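Local coordinates for protein carbohydrate kinase (Agrobacterium tumefaciens, PDB 2NWH) that probably transfers a phosphate group from a nucleotide such as ATP to a sugar or related small molecule, as kinases of the pfkB (ribokinase-like) family do, at residues Ile59-Gly64 with Asp113-Phe118; Asp65-Val70 with Asp89-Ser94; Pro162-Ala167 with Ile185-Glu190; Asn209-Ala214 with Val229-Thr234. All blocks are in the same frame, centred on the assembly; numbering follows the deposited sequence.

Contact 1: Ile59-Gly64 with Asp113-Phe118; sequences IAPRGG and DLYKLF
Pro-61 is the centre of this apolar contact: its ring meets Leu-114, Tyr-115 and Phe-118 of 113-118, with CG shared by the two aromatic rings and CB serving the leucine. Pro-61 CG touches Tyr-115 CD1 at 3.8 Å, and it arrives at the edge of the tyrosine ring, in the ring plane. The same CG lies 3.8 Å from Phe-118 CD1, with the proline and phenylalanine side chains crossing at about a right angle. Pro-61 CB faces Leu-114 CD2 at 4.0 Å. That methyl reaches beyond the proline and rests on the backbone, 3.5 Å from Arg-62 C; the reach follows from a leucine CG set opposite the backbone N (chi1 -163°). At the far end, Ile-59 CG2 approaches Phe-118 CE1 at 4.1 Å. In fold terms, the end of strand 55-63, second from the edge of the large sheet of this ribokinase-like domain, packs against the turn that follows strand 105-111 of the four-stranded sheet, which corresponds to the lid in ribokinase relatives. Successive i to i+3 backbone bonds, such as Phe-118 N to Tyr-115 O at 3.0 Å, wind 113-118 so that Leu-114, Tyr-115 and Phe-118 meet the strand. Further out, Tyr-115 OH is hydrogen-bonded to Ala-12 N, which ties down the ring's far end. Phe-118 stacks edge-to-face with Phe-85. Arg-62 points away from the turn to a salt bridge with Asp-82.

Contact 2: Asp65-Val70 with Asp89-Ser94; sequences DVTGEV and DRRTPS
Asp-65 and Thr-92 are joined by two hydrogen bonds, one to each carboxylate oxygen. Thr-92 OG1 donates to the syn lone pair of Asp-65 OD1 at 2.6 Å, while Thr-92 N reaches Asp-65 OD2 at 2.8 Å, also on the syn side but 24° out of the carboxylate plane. Asp-65 OD1 takes a second, weak bond from Gly-68 N at 3.0 Å, the capping bond of Asp-65 as N-cap of helix 66-77. Arg-91 adds a salt bridge of charges alone: Asp-65 OD2 lies 3.0 Å from Arg-91 NE but over one face of the guanidinium, with no N-H pointing at it and the two planes 78° apart. Bends at chi2 and chi3 bring the guanidinium back to Asp-65, so that this face is turned to OD2. Water 1 links Thr-67 OG1 (2.6 Å) with Thr-92 O (2.9 Å), and water 2 runs from Thr-67 N to Arg-91 NH1. Packing is close where Gly-68 CA lies 3.3 Å from Thr-92 OG1. That hydroxyl also accepts from Gly-63 N. The first turn of helix 66-77 is thereby fixed to the loop between strands 81-87 and 94-99, with Thr-67 and Val-70 resting on Ile-14 of strand 13-20.

Contact 3: Pro162-Ala167 with Ile185-Glu190; sequences PLAAIA and ILFMNE
Phe-187 lays its ring alongside the neighbouring strand, beside Ala-165 O and within reach of the side chains of Ala-164 and Ile-166. With CG opposite its own carbonyl carbon (chi1 -61°), the ring brings Phe-187 CD2 to 3.6 Å from Ala-165 O and CE2 to 4.2 Å from Ala-164 CB. Ile-166 CG1 meets CD2 more loosely, and Ile-185 CG2 sits 3.4 Å above one face of the Phe-187 ring, offset toward its rim, which would restrict rotation of the phenyl. Ala-164 CB faces Ile-185 CB on this same side of the sheet. On the reverse side Leu-186 leans across to Ala-165 and Ala-167: Leu-186 CG is 4.1 Å from Ala-165 CB and its CD2 3.9 Å from Ala-167 CB. Ala-167 CB also touches Met-188 CB. The larger residues of 185-189 thus reach the alanine methyls from the adjacent strand. The backbones explain the register. Phe-187 N bonds to Ala-165 O at 2.7 Å. Ala-165 N to Ile-185 O (2.9 Å) precedes it and Ala-167 N to Phe-187 O (3.1 Å) follows; Ile-185 N to Leu-163 O is weak. The strand segments run 12° apart. Helix 255-266 packs on the Ala-164, Ile-185 and Phe-187 side, helix 190-197 on that of Leu-186. This is the parallel pairing of a beta-alpha-beta unit in the core of a Rossmann-like sheet. It leads straight into Asn-189 to Glu-192, a sequence that fits the NxxE motif associated in ribokinase relatives with magnesium and phosphate binding.

Contact 4: Asn209-Ala214 with Val229-Thr234; sequences NILRKA and VAFNGT
Phe-231 has its CG between the backbone N and the carbonyl carbon (chi1 70°), and this torsion, together with a CB already directed at helix 207-213, carries the ring to Leu-211 and Arg-212. Arg-212 answers with a chain extended from CG to NE (chi3 -165°), taking its head past the ring to the turn beyond strand 227-231. The apolar part is well defined. Leu-211 CB abuts Phe-231 CZ at 3.6 Å, with Leu-211 CD1 beside Phe-231 CE2 at 3.7 Å, and the two side chains cross at about a right angle. Arg-212 and Phe-231 instead slide past each other in opposite directions: Arg-212 CG is 4.1 Å from Phe-231 CE1, and Phe-231 CD1 lies 4.0 Å above the Arg-212 guanidinium plane, offset toward its rim, with the ring plane tilted 45°. That tilt falls short of a stack. Beyond it, the guanidinium comes too close to both Asn-232 and Gly-233, so its exact placing there is doubtful. The turn is shaped from within by an Asx turn, Thr-234 N donating to Asn-232 OD1 at 3.0 Å, and that oxygen also accepts from Glu-235 N. Pro-208 and Leu-216 touch Phe-231 as well, continuing the apolar packing. The firm conclusion is hydrophobic docking of helix on strand through Leu-211 and Phe-231; charge-dipole attraction between Arg-212 and the turn's carbonyls is plausible, but its geometry is uncertain.

In the fold
Contacts 1 and 2 form one neighbourhood, their centres 9 Å apart, with 65-70 and 89-94 nested along the chain inside the loop closed by contact 1; Arg-62 CD packs 3.3 Å from Gly-68 CA. Contacts 3 and 4 are joined, 12 Å between centres, through Met-188 CE at 3.8 Å from Leu-211 CD2. The large sheet connects contacts 1, 3 and 4, whereas contacts 2 and 4 lie on opposite sides of the chain's centre, their centres about 39 Å apart. A calcium ion lies about 10 Å from the side chain of Leu-163. The sodium site (Asp-249, Thr-251) precedes helix 255-266, which packs on contact 3 and whose start is probably catalytic, as in pfkB relatives.

Contact 1: Ile59-Gly64 with Asp113-Phe118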
loop_
_atom_site.group_PDB
_atom_site.type_symbol
_atom_site.label_atom_id
_atom_site.label_comp_id
_atom_site.label_asym_id
_atom_site.label_seq_id
_atom_site.Cartn_x
_atom_site.Cartn_y
_atom_site.Cartn_z
ATOM N N ILE A 59 -12.589 3.573 1.040
ATOM C CA ILE A 59 -13.120 4.924 0.881
ATOM C C ILE A 59 -11.967 5.762 0.307
ATOM O O ILE A 59 -10.929 5.976 0.987
ATOM C CB ILE A 59 -13.536 5.506 2.232
ATOM C CG1 ILE A 59 -14.635 4.669 2.878
ATOM C CG2 ILE A 59 -14.120 6.992 2.057
ATOM C CD1 ILE A 59 -14.867 5.092 4.400
ATOM N N ALA A 60 -12.123 6.163 -0.966
ATOM C CA ALA A 60 -11.162 7.053 -1.616
ATOM C C ALA A 60 -11.876 8.245 -2.265
ATOM O O ALA A 60 -12.968 8.067 -2.836
ATOM C CB ALA A 60 -10.400 6.298 -2.654
ATOM N N PRO A 61 -11.254 9.435 -2.237
ATOM C CA PRO A 61 -11.808 10.588 -2.990
ATOM C C PRO A 61 -11.927 10.165 -4.446
ATOM O O PRO A 61 -11.041 9.468 -4.976
ATOM C CB PRO A 61 -10.754 11.678 -2.805
ATOM C CG PRO A 61 -10.164 11.380 -1.417
ATOM C CD PRO A 61 -10.007 9.820 -1.535
ATOM N N ARG A 62 -13.051 10.489 -5.067
ATOM C CA ARG A 62 -13.345 9.999 -6.409
ATOM C C ARG A 62 -14.004 11.143 -7.189
ATOM O O ARG A 62 -14.816 11.876 -6.644
ATOM C CB ARG A 62 -14.322 8.844 -6.315
ATOM C CG ARG A 62 -14.802 8.240 -7.609
ATOM C CD ARG A 62 -13.698 7.428 -8.362
ATOM N NE ARG A 62 -13.045 6.446 -7.451
ATOM C CZ ARG A 62 -13.594 5.304 -7.021
ATOM N NH1 ARG A 62 -14.808 4.906 -7.409
ATOM N NH2 ARG A 62 -12.912 4.543 -6.169
ATOM N N GLY A 63 -13.703 11.238 -8.474
ATOM C CA GLY A 63 -14.398 12.192 -9.352
ATOM C C GLY A 63 -15.721 11.698 -9.939
ATOM O O GLY A 63 -16.053 10.523 -9.838
ATOM N N GLY A 64 -16.466 12.578 -10.605
ATOM C CA GLY A 64 -17.693 12.149 -11.239
ATOM C C GLY A 64 -17.501 11.676 -12.673
ATOM O O GLY A 64 -18.351 11.958 -13.514
ATOM N N ASP A 113 -4.481 16.175 -6.666
ATOM C CA ASP A 113 -5.068 17.230 -5.863
ATOM C C ASP A 113 -6.380 16.841 -5.220
ATOM O O ASP A 113 -6.725 17.402 -4.176
ATOM C CB ASP A 113 -5.300 18.515 -6.672
ATOM C CG ASP A 113 -3.985 19.179 -7.142
ATOM O OD1 ASP A 113 -2.890 18.982 -6.530
ATOM O OD2 ASP A 113 -4.078 19.928 -8.123
ATOM N N LEU A 114 -7.139 15.931 -5.835
ATOM C CA LEU A 114 -8.443 15.582 -5.241
ATOM C C LEU A 114 -8.316 15.110 -3.797
ATOM O O LEU A 114 -9.231 15.349 -3.006
ATOM C CB LEU A 114 -9.209 14.566 -6.084
ATOM C CG LEU A 114 -10.713 14.491 -5.749
ATOM C CD1 LEU A 114 -11.488 15.794 -6.148
ATOM C CD2 LEU A 114 -11.323 13.312 -6.418
ATOM N N TYR A 115 -7.190 14.459 -3.445
ATOM C CA TYR A 115 -7.004 13.949 -2.049
ATOM C C TYR A 115 -7.047 15.054 -0.994
ATOM O O TYR A 115 -7.378 14.804 0.167
ATOM C CB TYR A 115 -5.689 13.137 -1.909
ATOM C CG TYR A 115 -5.641 11.922 -2.831
ATOM C CD1 TYR A 115 -6.785 11.167 -3.044
ATOM C CD2 TYR A 115 -4.461 11.530 -3.453
ATOM C CE1 TYR A 115 -6.790 10.046 -3.881
ATOM C CE2 TYR A 115 -4.446 10.397 -4.312
ATOM C CZ TYR A 115 -5.637 9.678 -4.512
ATOM O OH TYR A 115 -5.693 8.555 -5.291
ATOM N N LYS A 116 -6.699 16.273 -1.394
ATOM C CA LYS A 116 -6.752 17.436 -0.483
ATOM C C LYS A 116 -8.159 17.724 0.009
ATOM O O LYS A 116 -8.305 18.396 1.025
ATOM C CB LYS A 116 -6.205 18.711 -1.149
ATOM C CG LYS A 116 -4.804 18.499 -1.735
ATOM C CD LYS A 116 -4.219 19.784 -2.262
ATOM C CE LYS A 116 -2.737 19.608 -2.424
ATOM N NZ LYS A 116 -2.477 18.978 -3.734
ATOM N N LEU A 117 -9.176 17.209 -0.692
ATOM C CA LEU A 117 -10.576 17.390 -0.257
ATOM C C LEU A 117 -10.959 16.473 0.889
ATOM O O LEU A 117 -11.993 16.689 1.542
ATOM C CB LEU A 117 -11.549 17.165 -1.414
ATOM C CG LEU A 117 -11.458 18.158 -2.588
ATOM C CD1 LEU A 117 -12.596 17.888 -3.580
ATOM C CD2 LEU A 117 -11.440 19.612 -2.181
ATOM N N PHE A 118 -10.142 15.459 1.149
ATOM C CA PHE A 118 -10.445 14.552 2.246
ATOM C C PHE A 118 -9.891 15.173 3.543
ATOM O O PHE A 118 -8.831 14.811 4.033
ATOM C CB PHE A 118 -9.874 13.144 1.975
ATOM C CG PHE A 118 -10.608 12.035 2.716
ATOM C CD1 PHE A 118 -10.476 10.702 2.295
ATOM C CD2 PHE A 118 -11.501 12.340 3.771
ATOM C CE1 PHE A 118 -11.132 9.663 2.977
ATOM C CE2 PHE A 118 -12.173 11.319 4.455
ATOM C CZ PHE A 118 -11.990 9.986 4.056
#

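Contact 2: Asp65-Val70 with Asp89-Ser94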
loop_
_atom_site.group_PDB
_atom_site.type_symbol
_atom_site.label_atom_id
_atom_site.label_comp_id
_atom_site.label_asym_id
_atom_site.label_seq_id
_atom_site.Cartn_x
_atom_site.Cartn_y
_atom_site.Cartn_z
ATOM N N ASP A 65 -16.400 10.982 -12.961
ATOM C CA ASP A 65 -15.979 10.691 -14.339
ATOM C C ASP A 65 -15.887 9.214 -14.683
ATOM O O ASP A 65 -15.953 8.324 -13.816
ATOM C CB ASP A 65 -14.632 11.389 -14.646
ATOM C CG ASP A 65 -13.566 11.145 -13.547
ATOM O OD1 ASP A 65 -13.743 10.233 -12.704
ATOM O OD2 ASP A 65 -12.537 11.858 -13.541
ATOM N N VAL A 66 -15.698 8.939 -15.970
ATOM C CA VAL A 66 -15.506 7.571 -16.409
ATOM C C VAL A 66 -14.217 6.930 -15.878
ATOM O O VAL A 66 -14.174 5.708 -15.697
ATOM C CB VAL A 66 -15.598 7.425 -17.965
ATOM C CG1 VAL A 66 -15.344 5.979 -18.388
ATOM C CG2 VAL A 66 -16.967 7.871 -18.466
ATOM N N THR A 67 -13.159 7.714 -15.668
ATOM C CA THR A 67 -11.960 7.122 -15.111
ATOM C C THR A 67 -12.246 6.595 -13.704
ATOM O O THR A 67 -11.707 5.571 -13.312
ATOM C CB THR A 67 -10.758 8.067 -15.124
ATOM O OG1 THR A 67 -11.200 9.365 -14.739
ATOM C CG2 THR A 67 -10.137 8.110 -16.560
ATOM N N GLY A 68 -13.120 7.286 -12.970
ATOM C CA GLY A 68 -13.487 6.891 -11.599
ATOM C C GLY A 68 -14.241 5.578 -11.654
ATOM O O GLY A 68 -14.089 4.722 -10.764
ATOM N N GLU A 69 -15.054 5.417 -12.699
ATOM C CA GLU A 69 -15.822 4.181 -12.898
ATOM C C GLU A 69 -14.895 3.005 -13.239
ATOM O O GLU A 69 -15.151 1.861 -12.839
ATOM C CB GLU A 69 -16.893 4.396 -13.988
ATOM C CG GLU A 69 -18.129 5.168 -13.509
ATOM C CD GLU A 69 -18.985 5.723 -14.645
ATOM O OE1 GLU A 69 -18.882 5.204 -15.793
ATOM O OE2 GLU A 69 -19.757 6.687 -14.390
ATOM N N VAL A 70 -13.799 3.281 -13.941
ATOM C CA VAL A 70 -12.779 2.268 -14.220
ATOM C C VAL A 70 -12.152 1.757 -12.875
ATOM O O VAL A 70 -11.934 0.537 -12.689
ATOM C CB VAL A 70 -11.692 2.849 -15.146
ATOM C CG1 VAL A 70 -10.462 1.980 -15.169
ATOM C CG2 VAL A 70 -12.239 2.997 -16.583
ATOM N N ASP A 89 -18.432 17.124 -9.487
ATOM C CA ASP A 89 -17.812 18.197 -10.302
ATOM C C ASP A 89 -16.312 18.014 -10.607
ATOM O O ASP A 89 -15.731 18.771 -11.387
ATOM C CB ASP A 89 -17.990 19.559 -9.605
ATOM C CG ASP A 89 -17.415 19.590 -8.191
ATOM O OD1 ASP A 89 -17.763 18.695 -7.377
ATOM O OD2 ASP A 89 -16.621 20.526 -7.874
ATOM N N ARG A 90 -15.659 17.033 -9.993
ATOM C CA ARG A 90 -14.191 16.945 -10.087
ATOM C C ARG A 90 -13.721 15.721 -10.840
ATOM O O ARG A 90 -14.518 14.808 -11.164
ATOM C CB ARG A 90 -13.541 16.950 -8.701
ATOM C CG ARG A 90 -13.834 18.210 -7.802
ATOM C CD ARG A 90 -12.958 19.419 -8.192
ATOM N NE ARG A 90 -11.537 19.009 -8.293
ATOM C CZ ARG A 90 -10.615 19.261 -7.353
ATOM N NH1 ARG A 90 -10.956 19.976 -6.276
ATOM N NH2 ARG A 90 -9.356 18.844 -7.496
ATOM N N ARG A 91 -12.424 15.721 -11.153
ATOM C CA ARG A 91 -11.796 14.580 -11.855
ATOM C C ARG A 91 -11.101 13.650 -10.859
ATOM O O ARG A 91 -10.499 14.121 -9.903
ATOM C CB ARG A 91 -10.752 15.079 -12.855
ATOM C CG ARG A 91 -11.342 15.795 -14.064
ATOM C CD ARG A 91 -12.145 14.838 -14.959
ATOM N NE ARG A 91 -11.300 13.746 -15.469
ATOM C CZ ARG A 91 -11.677 12.824 -16.346
ATOM N NH1 ARG A 91 -12.901 12.846 -16.855
ATOM N NH2 ARG A 91 -10.822 11.887 -16.728
ATOM N N THR A 92 -11.147 12.353 -11.143
ATOM C CA THR A 92 -10.474 11.337 -10.337
ATOM C C THR A 92 -8.945 11.526 -10.478
ATOM O O THR A 92 -8.431 11.848 -11.576
ATOM C CB THR A 92 -10.977 9.923 -10.792
ATOM O OG1 THR A 92 -12.396 9.803 -10.534
ATOM C CG2 THR A 92 -10.202 8.775 -10.151
ATOM N N PRO A 93 -8.193 11.418 -9.370
ATOM C CA PRO A 93 -6.733 11.569 -9.495
ATOM C C PRO A 93 -6.150 10.638 -10.583
ATOM O O PRO A 93 -6.681 9.555 -10.825
ATOM C CB PRO A 93 -6.202 11.098 -8.136
ATOM C CG PRO A 93 -7.369 11.368 -7.157
ATOM C CD PRO A 93 -8.633 11.190 -7.961
ATOM N N SER A 94 -5.051 11.054 -11.196
ATOM C CA SER A 94 -4.456 10.291 -12.322
ATOM C C SER A 94 -2.963 10.374 -12.290
ATOM O O SER A 94 -2.405 11.379 -11.840
ATOM C CB SER A 94 -4.990 10.806 -13.663
ATOM O OG SER A 94 -4.624 12.160 -13.857
HETATM O O HOH W 1 -9.371 11.143 -14.190
HETATM O O HOH W 2 -13.209 9.967 -17.776
#

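Contact 3: Pro162-Ala167 with Ile185-Glu190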
loop_
_atom_site.group_PDB
_atom_site.type_symbol
_atom_site.label_atom_id
_atom_site.label_comp_id
_atom_site.label_asym_id
_atom_site.label_seq_id
_atom_site.Cartn_x
_atom_site.Cartn_y
_atom_site.Cartn_z
ATOM N N PRO A 162 -7.455 -1.462 15.339
ATOM C CA PRO A 162 -6.072 -1.483 14.869
ATOM C C PRO A 162 -5.916 -0.613 13.626
ATOM O O PRO A 162 -6.806 -0.644 12.725
ATOM C CB PRO A 162 -5.838 -2.972 14.526
ATOM C CG PRO A 162 -6.780 -3.697 15.486
ATOM C CD PRO A 162 -8.016 -2.819 15.477
ATOM N N LEU A 163 -4.821 0.148 13.557
ATOM C CA LEU A 163 -4.557 0.970 12.359
ATOM C C LEU A 163 -3.181 0.675 11.760
ATOM O O LEU A 163 -2.167 0.789 12.457
ATOM C CB LEU A 163 -4.641 2.473 12.688
ATOM C CG LEU A 163 -4.304 3.554 11.637
ATOM C CD1 LEU A 163 -5.263 3.578 10.466
ATOM C CD2 LEU A 163 -4.282 4.953 12.304
ATOM N N ALA A 164 -3.178 0.308 10.488
ATOM C CA ALA A 164 -1.965 0.203 9.668
ATOM C C ALA A 164 -1.875 1.343 8.634
ATOM O O ALA A 164 -2.868 1.969 8.278
ATOM C CB ALA A 164 -1.936 -1.174 8.937
ATOM N N ALA A 165 -0.675 1.581 8.145
ATOM C CA ALA A 165 -0.393 2.698 7.264
ATOM C C ALA A 165 0.667 2.320 6.254
ATOM O O ALA A 165 1.625 1.602 6.566
ATOM C CB ALA A 165 0.083 3.884 8.087
ATOM N N ILE A 166 0.491 2.802 5.038
ATOM C CA ILE A 166 1.496 2.671 3.988
ATOM C C ILE A 166 2.053 4.060 3.695
ATOM O O ILE A 166 1.291 5.008 3.433
ATOM C CB ILE A 166 0.855 2.062 2.716
ATOM C CG1 ILE A 166 0.495 0.591 2.930
ATOM C CG2 ILE A 166 1.774 2.126 1.481
ATOM C CD1 ILE A 166 -0.500 0.144 1.822
ATOM N N ALA A 167 3.384 4.151 3.684
ATOM C CA ALA A 167 4.109 5.415 3.640
ATOM C C ALA A 167 4.076 6.134 2.284
ATOM O O ALA A 167 4.239 7.353 2.240
ATOM C CB ALA A 167 5.558 5.198 4.079
ATOM N N ILE A 185 0.893 -0.654 12.768
ATOM C CA ILE A 185 1.903 -1.138 11.790
ATOM C C ILE A 185 2.072 -0.144 10.635
ATOM O O ILE A 185 1.107 0.147 9.907
ATOM C CB ILE A 185 1.537 -2.500 11.152
ATOM C CG1 ILE A 185 1.173 -3.538 12.226
ATOM C CG2 ILE A 185 2.732 -3.004 10.266
ATOM C CD1 ILE A 185 0.370 -4.734 11.751
ATOM N N LEU A 186 3.278 0.374 10.464
ATOM C CA LEU A 186 3.586 1.257 9.338
ATOM C C LEU A 186 4.513 0.554 8.356
ATOM O O LEU A 186 5.593 0.049 8.739
ATOM C CB LEU A 186 4.255 2.543 9.811
ATOM C CG LEU A 186 4.061 3.825 8.983
ATOM C CD1 LEU A 186 4.929 4.893 9.585
ATOM C CD2 LEU A 186 4.366 3.737 7.494
ATOM N N PHE A 187 4.096 0.518 7.096
ATOM C CA PHE A 187 4.888 -0.156 6.051
ATOM C C PHE A 187 5.707 0.832 5.246
ATOM O O PHE A 187 5.172 1.788 4.680
ATOM C CB PHE A 187 4.011 -0.987 5.123
ATOM C CG PHE A 187 3.271 -2.093 5.824
ATOM C CD1 PHE A 187 3.928 -3.276 6.164
ATOM C CD2 PHE A 187 1.944 -1.942 6.174
ATOM C CE1 PHE A 187 3.261 -4.291 6.821
ATOM C CE2 PHE A 187 1.258 -2.963 6.816
ATOM C CZ PHE A 187 1.935 -4.130 7.163
ATOM N N MET A 188 7.009 0.583 5.176
ATOM C CA MET A 188 7.880 1.492 4.475
ATOM C C MET A 188 9.150 0.822 3.969
ATOM O O MET A 188 9.503 -0.295 4.379
ATOM C CB MET A 188 8.231 2.676 5.383
ATOM C CG MET A 188 8.963 2.273 6.662
ATOM S SD MET A 188 9.032 3.662 7.793
ATOM C CE MET A 188 8.500 2.927 9.308
ATOM N N ASN A 189 9.833 1.523 3.076
ATOM C CA ASN A 189 11.162 1.123 2.611
ATOM C C ASN A 189 12.226 1.977 3.335
ATOM O O ASN A 189 11.876 2.823 4.160
ATOM C CB ASN A 189 11.214 1.311 1.095
ATOM C CG ASN A 189 11.150 2.797 0.680
ATOM O OD1 ASN A 189 10.997 3.108 -0.491
ATOM N ND2 ASN A 189 11.290 3.706 1.646
ATOM N N GLU A 190 13.514 1.774 3.040
ATOM C CA GLU A 190 14.593 2.547 3.700
ATOM C C GLU A 190 14.462 4.082 3.699
ATOM O O GLU A 190 14.662 4.722 4.742
ATOM C CB GLU A 190 15.977 2.159 3.134
ATOM C CG GLU A 190 16.706 1.085 3.907
ATOM C CD GLU A 190 17.553 1.614 5.051
ATOM O OE1 GLU A 190 18.393 2.517 4.826
ATOM O OE2 GLU A 190 17.392 1.100 6.181
#

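Contact 4: Asn209-Ala214 with Val229-Thr234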
loop_
_atom_site.group_PDB
_atom_site.type_symbol
_atom_site.label_atom_id
_atom_site.label_comp_id
_atom_site.label_asym_id
_atom_site.label_seq_id
_atom_site.Cartn_x
_atom_site.Cartn_y
_atom_site.Cartn_z
ATOM N N ASN A 209 14.143 0.276 17.517
ATOM C CA ASN A 209 14.351 1.221 18.636
ATOM C C ASN A 209 14.347 2.719 18.237
ATOM O O ASN A 209 13.797 3.559 18.976
ATOM C CB ASN A 209 15.545 0.844 19.523
ATOM C CG ASN A 209 16.869 1.412 19.019
ATOM O OD1 ASN A 209 17.501 0.841 18.107
ATOM N ND2 ASN A 209 17.321 2.520 19.644
ATOM N N ILE A 210 14.932 3.044 17.069
ATOM C CA ILE A 210 14.827 4.406 16.513
ATOM C C ILE A 210 13.324 4.753 16.341
ATOM O O ILE A 210 12.836 5.804 16.776
ATOM C CB ILE A 210 15.565 4.518 15.132
ATOM C CG1 ILE A 210 17.069 4.231 15.285
ATOM C CG2 ILE A 210 15.335 5.888 14.495
ATOM C CD1 ILE A 210 17.843 4.017 13.975
ATOM N N LEU A 211 12.591 3.844 15.727
ATOM C CA LEU A 211 11.200 4.103 15.434
ATOM C C LEU A 211 10.277 4.092 16.674
ATOM O O LEU A 211 9.306 4.846 16.726
ATOM C CB LEU A 211 10.725 3.160 14.325
ATOM C CG LEU A 211 11.095 3.540 12.862
ATOM C CD1 LEU A 211 11.067 2.291 11.971
ATOM C CD2 LEU A 211 10.089 4.577 12.280
ATOM N N ARG A 212 10.566 3.261 17.673
ATOM C CA ARG A 212 9.718 3.190 18.876
ATOM C C ARG A 212 9.754 4.484 19.687
ATOM O O ARG A 212 8.731 4.920 20.226
ATOM C CB ARG A 212 10.123 2.019 19.767
ATOM C CG ARG A 212 9.824 0.636 19.208
ATOM C CD ARG A 212 10.678 -0.323 20.001
ATOM N NE ARG A 212 10.840 -1.665 19.444
ATOM C CZ ARG A 212 10.085 -2.702 19.793
ATOM N NH1 ARG A 212 9.092 -2.527 20.657
ATOM N NH2 ARG A 212 10.303 -3.900 19.274
ATOM N N LYS A 213 10.936 5.091 19.778
ATOM C CA LYS A 213 11.072 6.358 20.495
ATOM C C LYS A 213 10.396 7.476 19.674
ATOM O O LYS A 213 9.961 8.479 20.245
ATOM C CB LYS A 213 12.534 6.650 20.871
ATOM C CG LYS A 213 13.222 7.829 20.160
ATOM C CD LYS A 213 13.561 7.483 18.714
ATOM C CE LYS A 213 13.554 8.701 17.815
ATOM N NZ LYS A 213 13.560 8.294 16.384
ATOM N N ALA A 214 10.278 7.283 18.348
ATOM C CA ALA A 214 9.466 8.208 17.534
ATOM C C ALA A 214 7.987 7.996 17.846
ATOM O O ALA A 214 7.135 8.777 17.409
ATOM C CB ALA A 214 9.742 8.062 16.040
ATOM N N VAL A 229 13.086 -5.828 8.048
ATOM C CA VAL A 229 12.918 -5.852 9.493
ATOM C C VAL A 229 11.431 -5.635 9.842
ATOM O O VAL A 229 10.751 -4.829 9.190
ATOM C CB VAL A 229 13.872 -4.830 10.183
ATOM C CG1 VAL A 229 13.533 -3.384 9.821
ATOM C CG2 VAL A 229 13.926 -5.033 11.704
ATOM N N ALA A 230 10.923 -6.408 10.806
ATOM C CA ALA A 230 9.553 -6.237 11.314
ATOM C C ALA A 230 9.629 -6.047 12.811
ATOM O O ALA A 230 10.508 -6.616 13.455
ATOM C CB ALA A 230 8.702 -7.423 10.981
ATOM N N PHE A 231 8.750 -5.223 13.372
ATOM C CA PHE A 231 8.733 -5.013 14.822
ATOM C C PHE A 231 7.337 -4.719 15.355
ATOM O O PHE A 231 6.445 -4.305 14.598
ATOM C CB PHE A 231 9.758 -3.954 15.248
ATOM C CG PHE A 231 9.412 -2.537 14.840
ATOM C CD1 PHE A 231 8.885 -1.642 15.770
ATOM C CD2 PHE A 231 9.663 -2.084 13.541
ATOM C CE1 PHE A 231 8.569 -0.301 15.401
ATOM C CE2 PHE A 231 9.343 -0.761 13.151
ATOM C CZ PHE A 231 8.796 0.133 14.083
ATOM N N ASN A 232 7.154 -4.964 16.654
ATOM C CA ASN A 232 5.933 -4.569 17.365
ATOM C C ASN A 232 6.372 -4.068 18.730
ATOM O O ASN A 232 7.535 -3.714 18.890
ATOM C CB ASN A 232 4.953 -5.739 17.488
ATOM C CG ASN A 232 5.539 -6.900 18.278
ATOM O OD1 ASN A 232 6.451 -6.707 19.094
ATOM N ND2 ASN A 232 5.027 -8.107 18.042
ATOM N N GLY A 233 5.470 -4.052 19.711
ATOM C CA GLY A 233 5.743 -3.417 21.020
ATOM C C GLY A 233 6.929 -3.944 21.814
ATOM O O GLY A 233 7.480 -3.252 22.684
ATOM N N THR A 234 7.350 -5.163 21.512
ATOM C CA THR A 234 8.295 -5.857 22.375
ATOM C C THR A 234 9.266 -6.735 21.576
ATOM O O THR A 234 10.293 -7.184 22.092
ATOM C CB THR A 234 7.514 -6.704 23.412
ATOM O OG1 THR A 234 6.623 -7.593 22.723
ATOM C CG2 THR A 234 6.671 -5.794 24.326
#